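Local coordinates for protein putative C39-like peptidase (Bacillus anthracis, PDB 3ERV) that is of unknown function but, as a C39-like member of the papain-like clan CA, probably hydrolyses peptide bonds as a cysteine peptidase, at residues L34-I40 and A56-Y61; D47-E51 and S103-V107; M69-N73 and N96-F100; H109-F113 and V125-G129. One frame throughout, in Å; residues are numbered along the deposited sequence.

Interaction 1 of 4, residues L34-I40 and A56-Y61; sequences LSNVPFI and AMMLQY. With EDO (1,2-ethanediol), chain C.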
# COMPACT_ATOMS: atom_id res chain seq x y z
N LEU A 34 -8.09 12.71 8.14
CA LEU A 34 -9.10 12.63 7.10
C LEU A 34 -10.00 11.48 7.52
O LEU A 34 -9.95 10.36 6.97
CB LEU A 34 -8.42 12.34 5.75
CG LEU A 34 -7.38 13.36 5.26
CD1 LEU A 34 -6.71 12.83 4.01
CD2 LEU A 34 -7.97 14.77 4.97
N SER A 35 -10.85 11.78 8.50
CA SER A 35 -11.57 10.74 9.20
C SER A 35 -12.73 10.19 8.37
O SER A 35 -13.33 9.19 8.74
CB SER A 35 -12.03 11.27 10.56
OG SER A 35 -12.88 12.40 10.39
N ASN A 36 -13.03 10.80 7.22
CA ASN A 36 -14.12 10.26 6.38
C ASN A 36 -13.69 9.48 5.15
O ASN A 36 -14.52 9.15 4.25
CB ASN A 36 -15.21 11.31 6.06
CG ASN A 36 -16.09 11.58 7.28
OD1 ASN A 36 -15.96 10.89 8.31
ND2 ASN A 36 -17.02 12.54 7.16
N VAL A 37 -12.40 9.16 5.12
CA VAL A 37 -11.88 8.19 4.17
C VAL A 37 -12.67 6.90 4.46
O VAL A 37 -12.74 6.45 5.60
CB VAL A 37 -10.32 7.98 4.37
CG1 VAL A 37 -9.79 6.73 3.60
CG2 VAL A 37 -9.55 9.28 4.02
N PRO A 38 -13.28 6.31 3.41
CA PRO A 38 -14.11 5.10 3.61
C PRO A 38 -13.30 3.93 4.21
O PRO A 38 -12.11 3.85 4.04
CB PRO A 38 -14.57 4.74 2.17
CG PRO A 38 -14.46 5.95 1.40
CD PRO A 38 -13.35 6.84 2.04
N PHE A 39 -13.97 3.04 4.94
CA PHE A 39 -13.28 1.95 5.59
C PHE A 39 -13.71 0.66 4.90
O PHE A 39 -14.90 0.38 4.80
CB PHE A 39 -13.59 1.96 7.13
CG PHE A 39 -13.31 0.64 7.84
CD1 PHE A 39 -12.07 0.34 8.32
CD2 PHE A 39 -14.34 -0.29 8.03
CE1 PHE A 39 -11.83 -0.90 8.97
CE2 PHE A 39 -14.12 -1.51 8.69
CZ PHE A 39 -12.86 -1.81 9.15
N ILE A 40 -12.72 -0.10 4.42
CA ILE A 40 -12.92 -1.45 3.84
C ILE A 40 -11.93 -2.48 4.45
O ILE A 40 -10.78 -2.15 4.78
CB ILE A 40 -12.74 -1.43 2.29
CG1 ILE A 40 -13.50 -0.24 1.68
CG2 ILE A 40 -13.28 -2.76 1.66
CD1 ILE A 40 -13.20 0.04 0.19
N ALA A 56 -8.56 0.76 -3.07
CA ALA A 56 -9.99 0.98 -3.19
C ALA A 56 -10.53 2.13 -2.30
O ALA A 56 -11.22 3.05 -2.78
CB ALA A 56 -10.78 -0.36 -2.96
N MET A 57 -10.14 2.14 -1.04
CA MET A 57 -10.47 3.24 -0.12
C MET A 57 -10.01 4.61 -0.66
O MET A 57 -10.77 5.61 -0.58
CB MET A 57 -9.81 3.01 1.27
CG MET A 57 -10.50 1.92 2.17
SD MET A 57 -9.78 1.68 3.87
CE MET A 57 -8.59 0.37 3.58
N MET A 58 -8.79 4.67 -1.18
CA MET A 58 -8.24 5.91 -1.74
C MET A 58 -9.04 6.37 -2.93
O MET A 58 -9.46 7.55 -3.00
CB MET A 58 -6.75 5.71 -2.17
CG MET A 58 -5.89 7.02 -2.53
SD MET A 58 -4.46 6.80 -3.66
CE MET A 58 -5.40 6.68 -5.20
N LEU A 59 -9.27 5.45 -3.87
CA LEU A 59 -10.06 5.75 -5.09
C LEU A 59 -11.51 6.22 -4.78
O LEU A 59 -11.99 7.19 -5.38
CB LEU A 59 -10.11 4.51 -5.99
CG LEU A 59 -8.76 4.24 -6.72
CD1 LEU A 59 -8.85 3.01 -7.64
CD2 LEU A 59 -8.36 5.49 -7.53
N GLN A 60 -12.21 5.50 -3.90
CA GLN A 60 -13.52 5.93 -3.40
C GLN A 60 -13.52 7.35 -2.85
O GLN A 60 -14.38 8.17 -3.22
CB GLN A 60 -14.05 4.96 -2.32
CG GLN A 60 -14.44 3.67 -2.91
CD GLN A 60 -14.92 2.66 -1.89
OE1 GLN A 60 -15.08 2.99 -0.70
NE2 GLN A 60 -15.15 1.41 -2.35
N TYR A 61 -12.59 7.65 -1.94
CA TYR A 61 -12.51 9.01 -1.39
C TYR A 61 -12.23 10.05 -2.48
O TYR A 61 -12.70 11.17 -2.41
CB TYR A 61 -11.37 9.11 -0.39
CG TYR A 61 -11.42 10.30 0.53
CD1 TYR A 61 -12.50 10.48 1.40
CD2 TYR A 61 -10.37 11.22 0.56
CE1 TYR A 61 -12.51 11.55 2.31
CE2 TYR A 61 -10.37 12.30 1.43
CZ TYR A 61 -11.44 12.45 2.30
OH TYR A 61 -11.43 13.49 3.16
C1 EDO C . -15.56 6.67 9.00
O1 EDO C . -15.89 8.05 9.29
C2 EDO C . -15.20 6.47 7.52
O2 EDO C . -16.26 5.83 6.80
O HOH W 1 -12.24 13.25 5.74
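Tyr61 and Asn36 are joined by a water. The water lies 2.7 Å from Tyr61 OH and accepts a hydrogen bond from Asn36 N at 3.0 Å. This ties the end of the tyrosine side chain to the type I turn of residues 34-37. Tyr61 reaches the turn because its ring carbon CG is anti to the backbone N (chi1 -163°). Val37 then sits on the ring. Its CG2 lies 3.8 Å from the centroid of the Tyr61 ring, almost on the ring normal, which makes a CH-pi contact over the face. Pro38 CD adds a contact with Tyr61 CD1 at 3.8 Å, and the two side chains cross at about a right angle.

One helix turn back, Met57 lies along the chain of Pro38-Ile40. Its CG packs on Ile40 CG1 at 3.7 Å as the two side chains run past each other in opposite directions. The sulfur takes a weak hydrogen bond from Ile40 N (Ile40 N to Met57 SD 3.5 Å, N-H...S angle 159°). Ile40 CD1 also meets the amide of Gln60, 3.5 Å from NE2. That nitrogen is hydrogen-bonded to Val66 O, so the aliphatic contacts lie beside a polar group already held.

A 1,2-ethanediol, probably from the crystallisation liquor, donates to Ser35 O. The contact joins the loop after strand 32-33 to the C-terminal part of helix 50-61. Ala56 also touches Leu71 of helix 68-74, and Tyr61 also touches Tyr223 of strand 220-223. Arg193 of strand 189-193 hydrogen-bonds to Val37 O.

Interaction 2 of 4, residues D47-E51 and S103-V107; sequences DRGCE and SGYGV
Arg48 lays its guanidinium over the backbone of Ser103 and Gly104. Gly104 N lies over the centre of the flat group, 3.5 Å from Arg48 CZ. The C atom of Ser103 is above the same face, nearer the rim. Gly104 has no side chain, so the backbone can come this close. The arginine chain runs extended from CG to NE (chi2 -175°, chi3 -168°) to get there. Its polar bonds go to backbone carbonyls of the preceding loop: NH1 to Asn96 O and Thr99 O, NH2 to Glu102 O.

Glu51 makes the direct hydrogen bond of the contact. Val107 N donates to Glu51 OE2 at 3.0 Å, from well above the carboxylate plane. The glutamate bends at chi2 (98°), and its CB and CG pack against Val107. Glu51 CB is 3.7 Å from Val107 CG1. A water near Glu51 OE1 (2.9 Å) and Tyr105 O (2.8 Å) lies between the segments, but it cannot donate to all the acceptors near it at once.

Gly49 is the N-cap of helix 50-61, and Cys50 begins the helix. Cys50, His178 and Asp194 are placed in a way consistent with a Cys-His-Asp triad, as in C39 peptidases. The segment before the probable nucleophile is thus held through Arg48. Glu51 is buried, and its OE2 lies close to Glu177 OE2. Such a pair of carboxylates may share a proton, and the Val107 N-H may partly offset any negative charge.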
# COMPACT_ATOMS: atom_id res chain seq x y z
N ASP A 47 -7.59 -12.86 0.64
CA ASP A 47 -6.59 -13.22 1.67
C ASP A 47 -5.36 -12.36 1.52
O ASP A 47 -4.76 -11.94 2.53
CB ASP A 47 -6.17 -14.71 1.59
CG ASP A 47 -7.22 -15.64 2.16
OD1 ASP A 47 -8.14 -15.15 2.86
OD2 ASP A 47 -7.17 -16.85 1.84
N ARG A 48 -5.01 -12.04 0.27
CA ARG A 48 -3.87 -11.16 0.06
C ARG A 48 -4.27 -9.84 -0.60
O ARG A 48 -3.59 -9.37 -1.52
CB ARG A 48 -2.76 -11.83 -0.76
CG ARG A 48 -2.07 -12.97 -0.02
CD ARG A 48 -0.87 -13.56 -0.78
NE ARG A 48 -0.42 -14.83 -0.16
CZ ARG A 48 -0.90 -16.05 -0.44
NH1 ARG A 48 -1.83 -16.24 -1.39
NH2 ARG A 48 -0.42 -17.12 0.21
N GLY A 49 -5.35 -9.25 -0.13
CA GLY A 49 -5.83 -8.02 -0.74
C GLY A 49 -5.50 -6.68 -0.10
O GLY A 49 -6.18 -5.71 -0.38
N CYS A 50 -4.48 -6.60 0.75
CA CYS A 50 -4.19 -5.33 1.45
C CYS A 50 -3.87 -4.17 0.48
O CYS A 50 -4.36 -3.07 0.65
CB CYS A 50 -3.08 -5.47 2.51
SG CYS A 50 -1.42 -5.93 1.88
N GLU A 51 -3.03 -4.39 -0.54
CA GLU A 51 -2.79 -3.30 -1.51
C GLU A 51 -4.00 -2.83 -2.32
O GLU A 51 -4.28 -1.61 -2.44
CB GLU A 51 -1.65 -3.69 -2.46
CG GLU A 51 -0.38 -4.17 -1.78
CD GLU A 51 -0.19 -5.69 -1.65
OE1 GLU A 51 -1.17 -6.46 -1.75
OE2 GLU A 51 0.98 -6.12 -1.39
N SER A 103 0.38 -20.17 -3.06
CA SER A 103 1.47 -19.21 -2.83
C SER A 103 1.16 -17.82 -3.35
O SER A 103 0.57 -17.69 -4.42
CB SER A 103 2.74 -19.67 -3.55
OG SER A 103 3.06 -20.97 -3.13
N GLY A 104 1.65 -16.80 -2.65
CA GLY A 104 1.54 -15.42 -3.12
C GLY A 104 2.27 -14.48 -2.21
O GLY A 104 2.67 -14.84 -1.08
N TYR A 105 2.48 -13.25 -2.66
CA TYR A 105 3.16 -12.30 -1.84
C TYR A 105 2.37 -10.96 -1.77
O TYR A 105 1.61 -10.73 -0.83
CB TYR A 105 4.60 -12.13 -2.36
CG TYR A 105 5.36 -11.03 -1.64
CD1 TYR A 105 5.58 -11.10 -0.25
CD2 TYR A 105 5.88 -9.93 -2.33
CE1 TYR A 105 6.27 -10.11 0.42
CE2 TYR A 105 6.57 -8.92 -1.66
CZ TYR A 105 6.77 -9.04 -0.26
OH TYR A 105 7.46 -8.11 0.47
N GLY A 106 2.52 -10.12 -2.80
CA GLY A 106 1.90 -8.78 -2.78
C GLY A 106 2.38 -8.08 -4.04
O GLY A 106 2.88 -8.73 -4.97
N VAL A 107 2.26 -6.76 -4.06
CA VAL A 107 2.58 -5.99 -5.24
C VAL A 107 3.17 -4.69 -4.73
O VAL A 107 2.77 -4.19 -3.68
CB VAL A 107 1.32 -5.74 -6.14
CG1 VAL A 107 0.28 -4.94 -5.35
CG2 VAL A 107 1.71 -4.99 -7.40
O HOH W 2 -0.42 -8.89 -0.41

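Interaction 3 of 4, residues M69-N73 and N96-F100; sequences MKLAN and NIYTF. With EDO (1,2-ethanediol), chain B.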
# COMPACT_ATOMS: atom_id res chain seq x y z
N MET A 69 -12.84 -5.97 -5.27
CA MET A 69 -12.86 -7.14 -6.15
C MET A 69 -12.52 -6.78 -7.59
O MET A 69 -11.84 -7.54 -8.31
CB MET A 69 -14.24 -7.86 -6.09
CG MET A 69 -14.70 -8.30 -4.63
SD MET A 69 -13.48 -9.41 -3.91
CE MET A 69 -13.37 -10.64 -5.24
N LYS A 70 -12.99 -5.63 -8.05
CA LYS A 70 -12.64 -5.21 -9.40
C LYS A 70 -11.15 -4.91 -9.47
O LYS A 70 -10.46 -5.26 -10.42
CB LYS A 70 -13.48 -3.98 -9.82
CG LYS A 70 -13.20 -3.51 -11.25
CD LYS A 70 -14.54 -3.14 -11.97
CE LYS A 70 -14.37 -2.57 -13.38
NZ LYS A 70 -13.69 -1.24 -13.39
N LEU A 71 -10.62 -4.27 -8.44
CA LEU A 71 -9.21 -3.91 -8.43
C LEU A 71 -8.33 -5.18 -8.33
O LEU A 71 -7.21 -5.24 -8.92
CB LEU A 71 -8.88 -2.95 -7.26
CG LEU A 71 -9.60 -1.59 -7.39
CD1 LEU A 71 -9.22 -0.74 -6.19
CD2 LEU A 71 -9.19 -0.86 -8.69
N ALA A 72 -8.84 -6.15 -7.57
CA ALA A 72 -8.13 -7.43 -7.44
C ALA A 72 -8.05 -8.17 -8.78
O ALA A 72 -7.06 -8.87 -9.05
CB ALA A 72 -8.79 -8.29 -6.42
N ASN A 73 -9.07 -8.04 -9.63
CA ASN A 73 -8.98 -8.68 -10.91
C ASN A 73 -8.09 -7.88 -11.86
O ASN A 73 -7.43 -8.45 -12.72
CB ASN A 73 -10.37 -8.88 -11.51
CG ASN A 73 -10.31 -9.64 -12.80
OD1 ASN A 73 -10.85 -9.23 -13.79
ND2 ASN A 73 -9.62 -10.78 -12.78
N ASN A 96 -1.02 -15.47 -5.75
CA ASN A 96 -2.46 -15.58 -5.56
C ASN A 96 -3.01 -14.52 -4.62
O ASN A 96 -2.70 -14.49 -3.43
CB ASN A 96 -2.81 -16.99 -5.09
CG ASN A 96 -4.26 -17.34 -5.35
OD1 ASN A 96 -5.18 -16.72 -4.78
ND2 ASN A 96 -4.49 -18.32 -6.25
N ILE A 97 -3.76 -13.57 -5.19
CA ILE A 97 -4.37 -12.50 -4.41
C ILE A 97 -5.58 -12.99 -3.55
O ILE A 97 -5.90 -12.38 -2.53
CB ILE A 97 -4.81 -11.35 -5.36
CG1 ILE A 97 -5.09 -10.05 -4.56
CG2 ILE A 97 -5.99 -11.82 -6.26
CD1 ILE A 97 -5.10 -8.79 -5.47
N TYR A 98 -6.19 -14.11 -3.93
CA TYR A 98 -7.47 -14.54 -3.39
C TYR A 98 -7.33 -15.47 -2.17
O TYR A 98 -8.05 -15.31 -1.16
CB TYR A 98 -8.27 -15.32 -4.44
CG TYR A 98 -8.68 -14.48 -5.62
CD1 TYR A 98 -9.59 -13.42 -5.46
CD2 TYR A 98 -8.16 -14.73 -6.90
CE1 TYR A 98 -9.95 -12.63 -6.55
CE2 TYR A 98 -8.54 -13.94 -7.98
CZ TYR A 98 -9.42 -12.88 -7.79
OH TYR A 98 -9.75 -12.10 -8.88
N THR A 99 -6.45 -16.46 -2.28
CA THR A 99 -6.40 -17.51 -1.24
C THR A 99 -5.00 -17.87 -0.69
O THR A 99 -4.09 -18.15 -1.46
CB THR A 99 -7.15 -18.79 -1.66
OG1 THR A 99 -7.11 -19.72 -0.58
CG2 THR A 99 -6.51 -19.45 -2.90
N PHE A 100 -4.89 -17.92 0.64
CA PHE A 100 -3.68 -18.37 1.35
C PHE A 100 -3.39 -19.83 0.96
O PHE A 100 -2.27 -20.32 1.08
CB PHE A 100 -3.88 -18.27 2.88
CG PHE A 100 -3.69 -16.86 3.44
CD1 PHE A 100 -2.60 -16.11 3.12
CD2 PHE A 100 -4.63 -16.32 4.30
CE1 PHE A 100 -2.42 -14.86 3.66
CE2 PHE A 100 -4.47 -15.05 4.80
CZ PHE A 100 -3.35 -14.34 4.49
C1 EDO B . -4.87 -14.25 -8.52
O1 EDO B . -3.70 -13.55 -8.12
C2 EDO B . -4.60 -15.38 -9.47
O2 EDO B . -4.13 -16.53 -8.77
O HOH W 3 -11.84 -10.31 -8.35
O HOH W 4 -7.93 -12.27 -10.80
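This is a small apolar contact, extended by two waters, in which Tyr98 and Ile97 of the loop after strand 93-94 meet helix 68-74. Ile97 CD1 packs on Ala72 CB at 3.8 Å. The isoleucine reaches the helix because CG1 is anti to the backbone N (chi1 -164°). Its other branch, CG2, lies over the centre of the Tyr98 ring. Met69 CE approaches the same ring at its edge, 4.2 Å from Tyr98 CE1. The methionine chain bends at chi2 and chi3 to bring this methyl round.

The polar end of Tyr98 meets the helix through water. One water lies 2.8 Å from Tyr98 OH, at the ring edge in its plane, and donates to Met69 O. A second lies 2.7 Å from Tyr98 OH and accepts from Asn73 ND2. The two waters link the hydroxyl to residues one helix turn apart, with no direct hydrogen bond to the helix.

The loop is shaped by Asn96. Its OD1 accepts from Tyr98 N (2.9 Å) and Thr99 N (2.8 Å), which come from opposite faces of its plane. The bond to Tyr98 N closes an Asx turn. A 1,2-ethanediol, probably from the crystallisation liquor, accepts from Ile97 N through its O1 (2.9 Å, 166°).

Ile97 also touches Val52 of helix 50-61. Leu71 touches that helix and helix 109-119. The contact thus extends this helical packing outward to the loop.

Interaction 4 of 4, residues H109-F113 and V125-G129; sequences HGPLF and VDLTG
His109 donates from ND1 to Asp126 OD2 at 2.7 Å, with an N-H...O angle of 158°. The oxygen lies at the ring edge, in its plane, and uses its syn lone pair. The carboxylate is steeply turned against the imidazole, with the two planes 72° apart. His109 CG stands between the backbone N and the carbonyl carbon (chi1 74°), which puts the ring beside Asp126 and Thr128. Thr128 lies over one face of this ring. Its CG2 is 3.6 Å from the centroid of the His109 ring in a CH-pi contact, and its OG1 is 3.2 Å from His109 CG. The imidazole is thus fixed at its edge and on this face.

Phe113, one turn along the helix, packs its ring face on Asp126 CB, which stands 3.9 Å from the ring centroid, toward the rim. Phe113 CE1 meets Val125 C at 3.4 Å.

Thr128 also holds the carboxylate. Asp126 OD1 accepts from Thr128 OG1 (2.6 Å) on its syn side and from Thr128 N (2.8 Å) on its anti side, the latter closing an Asx turn. With His109, three donors grip this group. They probably favour its charged form. Further out, Thr128 OG1 is bonded to Ala220 N, and His109 N to Gln219 OE1.

The contact ties the first turn of helix 109-119 to the end of strand 124-126. That strand pairs antiparallel with strand 220-223, whose Ile221 touches Phe113 and Asp126. Leu112 packs on Glu51 and Leu55 of helix 50-61.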
# COMPACT_ATOMS: atom_id res chain seq x y z
N HIS A 109 4.84 -0.54 -5.54
CA HIS A 109 4.26 0.70 -5.97
C HIS A 109 4.06 0.84 -7.51
O HIS A 109 3.10 1.46 -7.95
CB HIS A 109 5.09 1.87 -5.41
CG HIS A 109 6.41 2.04 -6.11
ND1 HIS A 109 6.58 2.91 -7.17
CD2 HIS A 109 7.61 1.43 -5.92
CE1 HIS A 109 7.83 2.84 -7.60
NE2 HIS A 109 8.48 1.95 -6.86
N GLY A 110 4.95 0.29 -8.33
CA GLY A 110 4.83 0.53 -9.80
C GLY A 110 3.48 0.08 -10.39
O GLY A 110 2.67 0.88 -10.92
N PRO A 111 3.22 -1.23 -10.32
CA PRO A 111 1.99 -1.85 -10.83
C PRO A 111 0.80 -1.27 -10.08
O PRO A 111 -0.26 -1.03 -10.64
CB PRO A 111 2.19 -3.35 -10.47
CG PRO A 111 3.73 -3.50 -10.29
CD PRO A 111 4.13 -2.19 -9.67
N LEU A 112 0.98 -1.03 -8.79
CA LEU A 112 -0.12 -0.48 -8.04
C LEU A 112 -0.47 0.93 -8.56
O LEU A 112 -1.65 1.27 -8.67
CB LEU A 112 0.20 -0.49 -6.55
CG LEU A 112 -0.98 -0.32 -5.59
CD1 LEU A 112 -2.16 -1.30 -5.85
CD2 LEU A 112 -0.46 -0.42 -4.12
N PHE A 113 0.56 1.73 -8.86
CA PHE A 113 0.38 3.04 -9.49
C PHE A 113 -0.31 2.96 -10.88
O PHE A 113 -1.20 3.76 -11.20
CB PHE A 113 1.72 3.77 -9.62
CG PHE A 113 1.62 5.12 -10.31
CD1 PHE A 113 0.89 6.17 -9.74
CD2 PHE A 113 2.24 5.34 -11.54
CE1 PHE A 113 0.81 7.41 -10.34
CE2 PHE A 113 2.15 6.60 -12.17
CZ PHE A 113 1.42 7.63 -11.56
N VAL A 125 -0.69 10.07 -8.48
CA VAL A 125 0.73 10.38 -8.38
C VAL A 125 1.46 9.29 -7.58
O VAL A 125 0.91 8.71 -6.63
CB VAL A 125 0.99 11.76 -7.68
CG1 VAL A 125 0.46 12.90 -8.53
CG2 VAL A 125 0.31 11.80 -6.31
N ASP A 126 2.69 8.98 -7.99
CA ASP A 126 3.53 8.04 -7.27
C ASP A 126 4.52 8.85 -6.43
O ASP A 126 5.40 9.54 -6.97
CB ASP A 126 4.28 7.16 -8.25
CG ASP A 126 4.98 5.99 -7.57
OD1 ASP A 126 5.31 6.07 -6.35
OD2 ASP A 126 5.13 4.97 -8.24
N LEU A 127 4.37 8.80 -5.11
CA LEU A 127 5.24 9.58 -4.28
C LEU A 127 6.37 8.72 -3.77
O LEU A 127 6.99 9.07 -2.78
CB LEU A 127 4.46 10.17 -3.08
CG LEU A 127 3.25 11.03 -3.47
CD1 LEU A 127 2.40 11.46 -2.25
CD2 LEU A 127 3.78 12.24 -4.20
N THR A 128 6.65 7.61 -4.41
CA THR A 128 7.70 6.70 -3.90
C THR A 128 9.08 7.37 -3.90
O THR A 128 9.45 8.01 -4.87
CB THR A 128 7.70 5.42 -4.72
OG1 THR A 128 6.47 4.73 -4.45
CG2 THR A 128 8.93 4.49 -4.39
N GLY A 129 9.83 7.27 -2.81
CA GLY A 129 11.14 7.92 -2.72
C GLY A 129 11.13 9.34 -2.18
O GLY A 129 12.18 9.88 -1.88

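Helix 50-61 connects the set. Interaction 2 uses its start, with Cys50 of the probable Cys-His-Asp triad, and interaction 1 its C-terminal part, with centres about 20 Å apart. Interactions 2 and 3 are closest, with centres about 8 Å apart. They share a direct bond, Phe100 N to Asp47 OD2 at 2.8 Å, so the loop of residues 96-107 reaches both helix 68-74 and the segment before Cys50. Interactions 1 and 3 touch where Ala56 N lies 3.5 Å from Leu71 CD1. Interaction 4 meets interaction 2 through Glu51 CB and Leu112 CD2, 3.9 Å apart. Its His109 is not part of the probable triad.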